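Side-chain contact in putative hyaluronoglucosaminidase (Clostridium perfringens, PDB 6PWI), which probably hydrolyses terminal N-acetylhexosamine residues from glycans, as a family 84 glycoside hydrolase, this chain holding the catalytic barrel with flanking domains: residues A[581-584]-A[585-588]. Residues are numbered along the deposited sequence; the frame is centred on the assembly and turned at random.
Sequences YYVL and GEEE
Glu586 brings its carboxylate obliquely up to the CD2-CE2 bond of Tyr582, one helical turn back. OE1 of Glu586 is 3.5 Å from CD2 of Tyr582. The two planes stand 60° apart. With CG anti to the carbonyl carbon (chi1 -79°) and the rest extended, the Glu586 chain reaches outward and leans back towards Tyr582. The far end of the ring is tied down by Tyr582 OH, which hydrogen-bonds to Ser621 O on helix 613-623, and Tyr563 meets the ring edge-to-face. Tyr582 and Glu586 lie on helix 575-591, which packs on the long helix 540-572 in the helical part of the chain that follows the eight-stranded parallel barrel. Regular i to i+4 bonds hold the turn, among them Gly585 N to Tyr581 O at 2.8 Å. Gly585 is buried, and its O accepts a bond from Ser559 OG of the neighbouring helix. On the exposed side, Glu587 OE2 comes within 3.7 Å of Val583 CG1. Leu584 and Glu588 run side by side, pointing the same way, with CD1 of Leu584 3.8 Å from OE2 of Glu588. That oxygen also lies close to Glu558 OE1, which may raise the affinity of the pair for a proton.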
loop_
_atom_site.group_PDB
_atom_site.type_symbol
_atom_site.label_atom_id
_atom_site.label_comp_id
_atom_site.label_asym_id
_atom_site.label_seq_id
_atom_site.Cartn_x
_atom_site.Cartn_y
_atom_site.Cartn_z
ATOM N N TYR A 581 18.697 31.418 -24.430
ATOM C CA TYR A 581 17.688 30.603 -23.775
ATOM C C TYR A 581 17.743 29.178 -24.315
ATOM O O TYR A 581 17.653 28.221 -23.548
ATOM C CB TYR A 581 16.293 31.197 -23.972
ATOM C CG TYR A 581 15.919 32.287 -23.001
ATOM C CD1 TYR A 581 16.059 32.101 -21.634
ATOM C CD2 TYR A 581 15.409 33.499 -23.447
ATOM C CE1 TYR A 581 15.720 33.099 -20.732
ATOM C CE2 TYR A 581 15.064 34.508 -22.560
ATOM C CZ TYR A 581 15.218 34.305 -21.196
ATOM O OH TYR A 581 14.885 35.285 -20.308
ATOM N N TYR A 582 17.874 29.053 -25.642
ATOM C CA TYR A 582 17.954 27.752 -26.286
ATOM C C TYR A 582 19.123 26.965 -25.696
ATOM O O TYR A 582 18.981 25.797 -25.347
ATOM C CB TYR A 582 18.091 27.912 -27.802
ATOM C CG TYR A 582 17.945 26.632 -28.585
ATOM C CD1 TYR A 582 16.717 26.257 -29.114
ATOM C CD2 TYR A 582 19.034 25.799 -28.814
ATOM C CE1 TYR A 582 16.572 25.086 -29.845
ATOM C CE2 TYR A 582 18.904 24.620 -29.533
ATOM C CZ TYR A 582 17.668 24.262 -30.047
ATOM O OH TYR A 582 17.529 23.107 -30.758
ATOM N N VAL A 583 20.270 27.632 -25.566
ATOM C CA VAL A 583 21.473 27.030 -25.024
ATOM C C VAL A 583 21.243 26.630 -23.564
ATOM O O VAL A 583 21.598 25.515 -23.175
ATOM C CB VAL A 583 22.691 27.955 -25.217
ATOM C CG1 VAL A 583 23.885 27.516 -24.383
ATOM C CG2 VAL A 583 23.074 28.040 -26.691
ATOM N N LEU A 584 20.628 27.521 -22.770
ATOM C CA LEU A 584 20.295 27.199 -21.391
ATOM C C LEU A 584 19.401 25.956 -21.361
ATOM O O LEU A 584 19.610 25.060 -20.545
ATOM C CB LEU A 584 19.651 28.408 -20.701
ATOM C CG LEU A 584 19.284 28.223 -19.223
ATOM C CD1 LEU A 584 20.454 27.697 -18.400
ATOM C CD2 LEU A 584 18.744 29.512 -18.616
ATOM N N GLY A 585 18.448 25.883 -22.298
ATOM C CA GLY A 585 17.537 24.755 -22.418
ATOM C C GLY A 585 18.269 23.435 -22.635
ATOM O O GLY A 585 17.915 22.430 -22.029
ATOM N N GLU A 586 19.290 23.452 -23.500
ATOM C CA GLU A 586 20.069 22.265 -23.818
ATOM C C GLU A 586 20.868 21.798 -22.602
ATOM O O GLU A 586 21.019 20.598 -22.394
ATOM C CB GLU A 586 21.071 22.565 -24.930
ATOM C CG GLU A 586 20.491 22.581 -26.329
ATOM C CD GLU A 586 21.516 23.098 -27.327
ATOM O OE1 GLU A 586 21.812 24.306 -27.288
ATOM O OE2 GLU A 586 22.050 22.287 -28.111
ATOM N N GLU A 587 21.403 22.753 -21.827
ATOM C CA GLU A 587 22.285 22.451 -20.710
ATOM C C GLU A 587 21.478 21.832 -19.575
ATOM O O GLU A 587 21.952 20.913 -18.911
ATOM C CB GLU A 587 23.046 23.689 -20.225
ATOM C CG GLU A 587 24.115 24.171 -21.196
ATOM C CD GLU A 587 24.689 25.563 -20.944
ATOM O OE1 GLU A 587 24.134 26.304 -20.092
ATOM O OE2 GLU A 587 25.698 25.909 -21.603
ATOM N N GLU A 588 20.251 22.332 -19.383
ATOM C CA GLU A 588 19.380 21.844 -18.325
ATOM C C GLU A 588 18.898 20.429 -18.640
ATOM O O GLU A 588 18.847 19.588 -17.747
ATOM C CB GLU A 588 18.230 22.811 -18.057
ATOM C CG GLU A 588 18.686 24.166 -17.552
ATOM C CD GLU A 588 19.275 24.225 -16.149
ATOM O OE1 GLU A 588 19.604 23.154 -15.574
ATOM O OE2 GLU A 588 19.403 25.356 -15.626
#